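Local atomic coordinates of glycerol dehydrogenase (Schizosaccharomyces pombe, PDB entry 1TA9), a protein that catalyses the NAD(+)-dependent oxidation of glycerol to dihydroxyacetone, probably with a catalytic zinc ion, and serves in the assimilation of glycerol. Residues V96-D99 against Q100-N104; N108-V111 against D112-Q116; I211-T215 against D216-R220; G285-T288 against E289-N293. All coordinates share one frame; numbering follows the deposited sequence.

Contact 1: residues V96-D99 against Q100-N104; sequences VLAD and QNVWN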
# COMPACT_ATOMS: atom_id res chain seq x y z
N VAL B 96 -26.52 49.98 11.32
CA VAL B 96 -26.49 48.63 11.87
C VAL B 96 -27.92 48.11 11.84
O VAL B 96 -28.82 48.69 12.46
CB VAL B 96 -25.95 48.62 13.32
CG1 VAL B 96 -26.03 47.20 13.88
CG2 VAL B 96 -24.52 49.10 13.34
N LEU B 97 -28.13 47.04 11.09
CA LEU B 97 -29.44 46.44 10.93
C LEU B 97 -29.53 45.06 11.57
O LEU B 97 -28.71 44.18 11.28
CB LEU B 97 -29.78 46.32 9.44
CG LEU B 97 -31.10 45.65 9.07
CD1 LEU B 97 -32.27 46.52 9.54
CD2 LEU B 97 -31.16 45.43 7.57
N ALA B 98 -30.53 44.86 12.42
CA ALA B 98 -30.73 43.57 13.09
C ALA B 98 -32.13 43.50 13.69
O ALA B 98 -32.69 44.53 14.09
CB ALA B 98 -29.69 43.39 14.19
N ASP B 99 -32.71 42.31 13.74
CA ASP B 99 -34.04 42.16 14.33
C ASP B 99 -33.87 42.39 15.83
O ASP B 99 -32.75 42.43 16.33
CB ASP B 99 -34.64 40.78 14.03
CG ASP B 99 -33.87 39.64 14.68
OD1 ASP B 99 -34.01 38.49 14.19
OD2 ASP B 99 -33.15 39.87 15.67
N GLN B 100 -34.98 42.52 16.56
CA GLN B 100 -34.90 42.78 17.99
C GLN B 100 -34.12 41.72 18.77
O GLN B 100 -33.37 42.05 19.69
CB GLN B 100 -36.30 42.93 18.58
CG GLN B 100 -36.32 43.62 19.93
CD GLN B 100 -35.51 44.90 19.93
OE1 GLN B 100 -34.32 44.89 20.25
NE2 GLN B 100 -36.14 46.01 19.56
N ASN B 101 -34.29 40.46 18.39
CA ASN B 101 -33.61 39.36 19.06
C ASN B 101 -32.09 39.55 19.01
O ASN B 101 -31.41 39.42 20.03
CB ASN B 101 -34.00 38.04 18.40
CG ASN B 101 -33.47 36.83 19.15
OD1 ASN B 101 -33.56 35.70 18.67
ND2 ASN B 101 -32.93 37.06 20.34
N VAL B 102 -31.57 39.85 17.83
CA VAL B 102 -30.13 40.04 17.68
C VAL B 102 -29.63 41.28 18.40
O VAL B 102 -28.50 41.31 18.88
CB VAL B 102 -29.74 40.10 16.19
CG1 VAL B 102 -28.25 40.36 16.05
CG2 VAL B 102 -30.09 38.78 15.51
N TRP B 103 -30.47 42.31 18.48
CA TRP B 103 -30.07 43.53 19.19
C TRP B 103 -29.86 43.18 20.66
O TRP B 103 -28.90 43.64 21.29
CB TRP B 103 -31.15 44.62 19.07
CG TRP B 103 -31.00 45.47 17.85
CD1 TRP B 103 -31.82 45.50 16.76
CD2 TRP B 103 -29.95 46.41 17.58
NE1 TRP B 103 -31.34 46.39 15.82
CE2 TRP B 103 -30.20 46.96 16.30
CE3 TRP B 103 -28.82 46.83 18.29
CZ2 TRP B 103 -29.35 47.92 15.72
CZ3 TRP B 103 -27.98 47.78 17.72
CH2 TRP B 103 -28.25 48.31 16.44
N ASN B 104 -30.75 42.35 21.20
CA ASN B 104 -30.66 41.95 22.59
C ASN B 104 -29.43 41.08 22.83
O ASN B 104 -28.74 41.22 23.85
CB ASN B 104 -31.91 41.15 22.98
CG ASN B 104 -33.19 41.94 22.78
OD1 ASN B 104 -34.29 41.38 22.88
ND2 ASN B 104 -33.07 43.23 22.51
O HOH W 1 -33.48 36.39 15.90
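An N-cap at the turn from a strand of the parallel sheet into the helix behind it, in the beta-alpha-beta unit of strand 93-98, helix 100-115 and strand 120-125, brings Asp99 against Val102 and Trp103. The Asp99 carboxylate swings back over the first helical turn because CG stands between the backbone N and the carbonyl carbon (chi1 66°). Its OD2 accepts from Val102 N at 2.7 Å, a nearly straight bond (170°) that meets the oxygen almost end-on to its C-O bond, while Val102 CG2 lies beside the same oxygen, 3.3 Å from Asp99 OD2. One step further the backbone takes over: Trp103 N donates to Asp99 O at 3.1 Å. The other carboxylate oxygen, OD1, receives a water that also donates to Asn101 OD1, so each oxygen of the cap has a partner.

Beneath the cap the contact turns apolar. Ala98 CB sits over one face of the indole, 4.0 Å from the centroid of the five-membered ring of Trp103, a CH-pi contact made by alanine's single methyl. Val96 O lies at the ring edge, 3.4 Å from Trp103 CZ2, and Val96 CG1 packs on the far end of the indole, 3.6 Å from Trp103 CH2. Trp103 NE1 bonds to Leu124 O, tying the ring to the neighbouring strand. Asp99 probably also takes part in NAD(+) binding; capping through OD2 holds its carboxylate in a set orientation at the C-terminal edge of the sheet, consistent with that role.

Contact 2: residues N108-V111 against D112-Q116; sequences NKIV and DSLSQ
Ser115 meets Val111 twice: its backbone N donates to Val111 O at 2.9 Å, and its hydroxyl OG, set beside its own backbone N (chi1 -69°), folds back to donate to that same oxygen at 3.1 Å. The hydroxyl comes from well above the carbonyl plane, whereas the amide approaches nearly in line with the C=O bond, so two donors grip one acceptor near the end of the helix. The bonds just before it keep the regular i to i+4 pattern, with Asp112 N on Asn108 O at 2.8 Å and Leu114 N on Ile110 O at 3.2 Å. On the solvent-facing side a water donates to both Asn108 OD1 and Asp112 OD2, 2.7 Å from the latter, joining two polar side chains one turn apart.

The buried side suits branched aliphatic residues. Ile110 and Leu114 run side by side, CG2 of the first 4.2 Å from CD1 of the second, and Leu114 packs on Tyr83 and Val86 of helix 82-86. Val111 packs on Val121 of strand 120-125, and Ser113 OG is bonded to Tyr83 N, which fixes the small hydroxyl against that helix. This is the last stretch of an amphipathic helix in a beta-alpha-beta unit, one side laid on the sheet.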
# COMPACT_ATOMS: atom_id res chain seq x y z
N ASN B 108 -25.54 45.33 19.99
CA ASN B 108 -25.07 46.51 20.71
C ASN B 108 -23.57 46.51 20.92
O ASN B 108 -22.96 47.57 21.08
CB ASN B 108 -25.79 46.64 22.06
CG ASN B 108 -27.20 47.16 21.91
OD1 ASN B 108 -27.42 48.19 21.27
ND2 ASN B 108 -28.16 46.46 22.50
N LYS B 109 -22.96 45.33 20.93
CA LYS B 109 -21.52 45.22 21.11
C LYS B 109 -20.84 45.90 19.93
O LYS B 109 -19.83 46.59 20.08
CB LYS B 109 -21.10 43.75 21.19
CG LYS B 109 -21.76 42.99 22.34
CD LYS B 109 -21.34 41.53 22.35
CE LYS B 109 -22.09 40.74 23.41
NZ LYS B 109 -21.83 41.24 24.78
N ILE B 110 -21.40 45.70 18.74
CA ILE B 110 -20.85 46.30 17.53
C ILE B 110 -21.02 47.82 17.60
O ILE B 110 -20.07 48.57 17.39
CB ILE B 110 -21.56 45.75 16.27
CG1 ILE B 110 -21.26 44.26 16.13
CG2 ILE B 110 -21.11 46.52 15.03
CD1 ILE B 110 -22.02 43.58 15.01
N VAL B 111 -22.24 48.26 17.92
CA VAL B 111 -22.53 49.69 18.02
C VAL B 111 -21.59 50.37 19.02
O VAL B 111 -21.02 51.42 18.72
CB VAL B 111 -23.99 49.93 18.46
CG1 VAL B 111 -24.26 51.43 18.59
CG2 VAL B 111 -24.94 49.32 17.44
N ASP B 112 -21.44 49.78 20.20
CA ASP B 112 -20.57 50.34 21.23
C ASP B 112 -19.15 50.55 20.73
O ASP B 112 -18.55 51.60 20.97
CB ASP B 112 -20.55 49.44 22.46
CG ASP B 112 -21.84 49.50 23.26
OD1 ASP B 112 -21.99 48.73 24.23
OD2 ASP B 112 -22.72 50.32 22.91
N SER B 113 -18.60 49.55 20.03
CA SER B 113 -17.24 49.64 19.51
C SER B 113 -17.07 50.81 18.56
O SER B 113 -16.11 51.57 18.67
CB SER B 113 -16.88 48.34 18.79
OG SER B 113 -15.59 48.43 18.19
N LEU B 114 -18.00 50.95 17.62
CA LEU B 114 -17.93 52.03 16.64
C LEU B 114 -18.13 53.39 17.30
O LEU B 114 -17.48 54.37 16.92
CB LEU B 114 -18.98 51.80 15.55
CG LEU B 114 -18.87 50.45 14.83
CD1 LEU B 114 -19.94 50.34 13.75
CD2 LEU B 114 -17.48 50.29 14.23
N SER B 115 -19.02 53.45 18.28
CA SER B 115 -19.30 54.70 19.00
C SER B 115 -18.08 55.16 19.79
O SER B 115 -17.67 56.31 19.70
CB SER B 115 -20.48 54.52 19.95
OG SER B 115 -21.69 54.35 19.24
N GLN B 116 -17.51 54.24 20.56
CA GLN B 116 -16.34 54.53 21.38
C GLN B 116 -15.18 55.02 20.52
O GLN B 116 -14.17 55.48 21.03
CB GLN B 116 -15.91 53.29 22.15
CG GLN B 116 -16.95 52.77 23.12
CD GLN B 116 -16.60 51.41 23.69
OE1 GLN B 116 -17.34 50.84 24.49
NE2 GLN B 116 -15.46 50.87 23.27
O HOH W 2 -25.30 50.36 22.11

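Contact 3: residues I211-T215 against D216-R220; sequences IFIDT and DVIVR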
# COMPACT_ATOMS: atom_id res chain seq x y z
N ILE B 211 -17.18 39.81 5.88
CA ILE B 211 -18.00 38.85 6.61
C ILE B 211 -17.31 38.87 7.97
O ILE B 211 -16.12 38.55 8.07
CB ILE B 211 -17.97 37.44 5.98
CG1 ILE B 211 -19.01 37.34 4.84
CG2 ILE B 211 -18.38 36.41 7.02
CD1 ILE B 211 -18.96 38.45 3.82
N PHE B 212 -18.05 39.26 9.00
CA PHE B 212 -17.52 39.43 10.35
C PHE B 212 -18.26 38.50 11.30
O PHE B 212 -19.47 38.64 11.50
CB PHE B 212 -17.72 40.91 10.72
CG PHE B 212 -17.03 41.35 11.98
CD1 PHE B 212 -15.81 40.82 12.35
CD2 PHE B 212 -17.60 42.35 12.76
CE1 PHE B 212 -15.15 41.29 13.50
CE2 PHE B 212 -16.95 42.82 13.90
CZ PHE B 212 -15.73 42.29 14.27
N ILE B 213 -17.54 37.56 11.89
CA ILE B 213 -18.15 36.57 12.79
C ILE B 213 -17.56 36.54 14.19
O ILE B 213 -16.35 36.40 14.36
CB ILE B 213 -18.00 35.14 12.21
CG1 ILE B 213 -18.55 35.09 10.79
CG2 ILE B 213 -18.72 34.13 13.11
CD1 ILE B 213 -18.32 33.76 10.10
N ASP B 214 -18.43 36.67 15.19
CA ASP B 214 -18.00 36.60 16.58
C ASP B 214 -18.37 35.19 17.04
O ASP B 214 -19.54 34.86 17.19
CB ASP B 214 -18.74 37.66 17.42
CG ASP B 214 -18.27 37.69 18.87
OD1 ASP B 214 -18.25 38.80 19.46
OD2 ASP B 214 -17.93 36.63 19.42
N THR B 215 -17.35 34.36 17.25
CA THR B 215 -17.59 32.97 17.63
C THR B 215 -18.14 32.76 19.04
O THR B 215 -18.57 31.65 19.37
CB THR B 215 -16.32 32.13 17.43
OG1 THR B 215 -15.21 32.78 18.05
CG2 THR B 215 -16.03 31.99 15.93
N ASP B 216 -18.15 33.80 19.87
CA ASP B 216 -18.72 33.65 21.20
C ASP B 216 -20.23 33.63 21.02
O ASP B 216 -20.96 32.96 21.75
CB ASP B 216 -18.31 34.80 22.12
CG ASP B 216 -18.74 34.57 23.56
OD1 ASP B 216 -19.72 35.19 24.01
OD2 ASP B 216 -18.09 33.74 24.24
N VAL B 217 -20.70 34.38 20.03
CA VAL B 217 -22.13 34.42 19.72
C VAL B 217 -22.52 33.08 19.09
O VAL B 217 -23.56 32.50 19.40
CB VAL B 217 -22.45 35.55 18.74
CG1 VAL B 217 -23.92 35.47 18.30
CG2 VAL B 217 -22.16 36.90 19.38
N ILE B 218 -21.66 32.59 18.19
CA ILE B 218 -21.93 31.33 17.51
C ILE B 218 -21.97 30.14 18.48
O ILE B 218 -22.88 29.32 18.41
CB ILE B 218 -20.85 31.05 16.42
CG1 ILE B 218 -20.73 32.24 15.47
CG2 ILE B 218 -21.22 29.79 15.65
CD1 ILE B 218 -22.03 32.65 14.80
N VAL B 219 -21.01 30.06 19.39
CA VAL B 219 -20.96 28.93 20.33
C VAL B 219 -22.12 28.92 21.32
O VAL B 219 -22.46 27.87 21.87
CB VAL B 219 -19.61 28.90 21.10
CG1 VAL B 219 -19.64 29.88 22.26
CG2 VAL B 219 -19.33 27.48 21.60
N ARG B 220 -22.74 30.08 21.54
CA ARG B 220 -23.86 30.21 22.47
C ARG B 220 -25.20 29.83 21.84
O ARG B 220 -26.19 29.64 22.54
CB ARG B 220 -23.96 31.64 23.01
CG ARG B 220 -22.89 32.01 24.03
CD ARG B 220 -22.96 33.50 24.37
NE ARG B 220 -22.00 33.88 25.40
CZ ARG B 220 -22.16 33.63 26.70
NH1 ARG B 220 -23.24 33.00 27.14
NH2 ARG B 220 -21.23 34.01 27.57
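Ile213 and Ile218 form the tight side of this strand-to-helix turn: Ile213 CG2 meets Ile218 CG1 at 3.6 Å, the two side chains crossing at a slant. Ile213 offers its CG2 methyl and Ile218 the CG1 of its longer arm, so isoleucine brings apolar carbon from both sides of the strand-helix corner, whose short axes stand at 60°. Val295 packs on Ile218 and Thr299 on Ile213, both from helix 289-307.

Next to it Asp214 gathers the polar ends of the turn. With CG anti to the backbone N (chi1 -177°), its carboxylate reaches forward, and OD2 accepts from Asp216 N at 2.9 Å as an N-cap, taking a second bond from His77 N, while OD1 accepts from Phe79 N. Asp214 O meanwhile receives Ile218 N at 3.3 Å and, more weakly, Val217 N at 3.1 Å. An asparagine here would probably set its NH2 against Phe79 N or, turned over, against Asp216 N and His77 N, leaving those donors without their acceptor.

On the more open side, Asp216 and exposed Arg220 are paired one turn apart: Arg220 NE donates to Asp216 OD1 at 3.0 Å, in the guanidinium plane but from above the carboxylate plane. Asp216 OD2 is held by Arg76. Negative charge at this helix start is probably favoured by the helix dipole, and the N-H donors around buried Asp214 probably favour its charged form.

Contact 4: residues G285-T288 against E289-N293; sequences GVCT and EAFEN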
# COMPACT_ATOMS: atom_id res chain seq x y z
N GLY B 285 -20.80 24.19 24.91
CA GLY B 285 -20.60 25.63 25.02
C GLY B 285 -19.15 26.08 25.07
O GLY B 285 -18.85 27.15 25.59
N VAL B 286 -18.24 25.27 24.52
CA VAL B 286 -16.83 25.62 24.53
C VAL B 286 -16.33 25.93 23.12
O VAL B 286 -16.58 25.18 22.17
CB VAL B 286 -15.97 24.50 25.17
CG1 VAL B 286 -16.34 24.35 26.64
CG2 VAL B 286 -16.18 23.18 24.44
N CYS B 287 -15.62 27.05 22.99
CA CYS B 287 -15.11 27.52 21.71
C CYS B 287 -13.71 26.97 21.42
O CYS B 287 -12.72 27.70 21.48
CB CYS B 287 -15.09 29.06 21.73
SG CYS B 287 -14.99 29.91 20.13
N THR B 288 -13.65 25.68 21.10
CA THR B 288 -12.38 25.01 20.79
C THR B 288 -11.92 25.39 19.38
O THR B 288 -12.70 25.94 18.61
CB THR B 288 -12.53 23.49 20.82
OG1 THR B 288 -13.63 23.11 19.99
CG2 THR B 288 -12.77 23.00 22.24
N GLU B 289 -10.67 25.08 19.04
CA GLU B 289 -10.19 25.38 17.70
C GLU B 289 -10.97 24.52 16.71
O GLU B 289 -11.25 24.93 15.59
CB GLU B 289 -8.68 25.11 17.58
CG GLU B 289 -8.08 25.55 16.24
CD GLU B 289 -6.56 25.51 16.21
OE1 GLU B 289 -5.98 25.73 15.13
OE2 GLU B 289 -5.95 25.26 17.27
N ALA B 290 -11.34 23.32 17.14
CA ALA B 290 -12.11 22.41 16.29
C ALA B 290 -13.43 23.09 15.91
O ALA B 290 -13.84 23.06 14.75
CB ALA B 290 -12.37 21.10 17.03
N PHE B 291 -14.08 23.69 16.90
CA PHE B 291 -15.34 24.40 16.67
C PHE B 291 -15.08 25.55 15.70
O PHE B 291 -15.82 25.74 14.73
CB PHE B 291 -15.88 24.97 17.99
CG PHE B 291 -17.06 25.90 17.82
CD1 PHE B 291 -18.32 25.40 17.50
CD2 PHE B 291 -16.91 27.28 17.99
CE1 PHE B 291 -19.42 26.26 17.34
CE2 PHE B 291 -18.00 28.14 17.83
CZ PHE B 291 -19.25 27.63 17.51
N GLU B 292 -14.04 26.32 15.96
CA GLU B 292 -13.70 27.44 15.09
C GLU B 292 -13.41 26.97 13.66
O GLU B 292 -13.71 27.67 12.70
CB GLU B 292 -12.48 28.19 15.64
CG GLU B 292 -12.70 28.83 17.01
CD GLU B 292 -12.91 30.34 16.94
OE1 GLU B 292 -13.22 30.94 17.99
OE2 GLU B 292 -12.75 30.93 15.85
N ASN B 293 -12.82 25.78 13.52
CA ASN B 293 -12.51 25.26 12.19
C ASN B 293 -13.78 25.03 11.39
O ASN B 293 -13.85 25.34 10.19
CB ASN B 293 -11.75 23.94 12.28
CG ASN B 293 -10.34 24.10 12.79
OD1 ASN B 293 -9.76 25.20 12.73
ND2 ASN B 293 -9.76 23.01 13.28
O HOH W 3 -11.22 30.36 19.77
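Thr288 OG1 is placed between its own backbone N and carbonyl carbon (chi1 52°), and that torsion turns the hydroxyl toward the start of helix 289-307, where it accepts from Phe291 N at 3.2 Å. Phe291 in turn has CG anti to its backbone N (chi1 171°), which lays the ring back along the incoming loop, with CD2 3.9 Å from Cys287 SG. The sulfur stands oblique to the ring, 5.1 Å from its centroid, a sulfur-aromatic contact in which the small thiol of Cys287 reaches the ring.

Thr288 also supplies its carbonyl: Glu292 N donates to Thr288 O at 3.0 Å with a bond angle of 167°, the first regular turn of the helix. Threonine suits the position because it offers a capping oxygen on a short branched side chain; OG1 is shared with Ser281 OG of helix 258-284, so the cap also links the two helices. A valine in its place would probably leave Phe291 N without its capping acceptor and Ser281 without its hydroxyl partner. Glu292 bends back over the turn and hands OE1 to Thr215 OG1, while a water donates to the same OE1 at 2.7 Å.

Subunit contacts lie close by: Glu289 forms a salt bridge with Lys403 of a second subunit, whose Asp412 accepts from Cys287 N. Gly285 takes positive phi, and Cys287 centres an inverse gamma turn; the whole is a short connection between two helices, with a Schellman C-cap at Gly285 ending 258-284 and a threonine N-cap starting 289-307.

From the N terminus the four contacts follow in series, none nested in or crossing another, and each is local, closing only a turn. Contacts 1 and 2 share helix 100-115, the first at its beginning and the second at its end, and they touch through Trp103 and Val111, both on the side facing the sheet. Contact 3 leaves the same parallel sheet at strand 210-214, its centre about 14 Å from that of contact 1. Contact 4 then begins helix 289-307 and touches contact 3, where Phe291 packs on Ile218 and Val219, thus tying the sheet domain to the helical part of the chain.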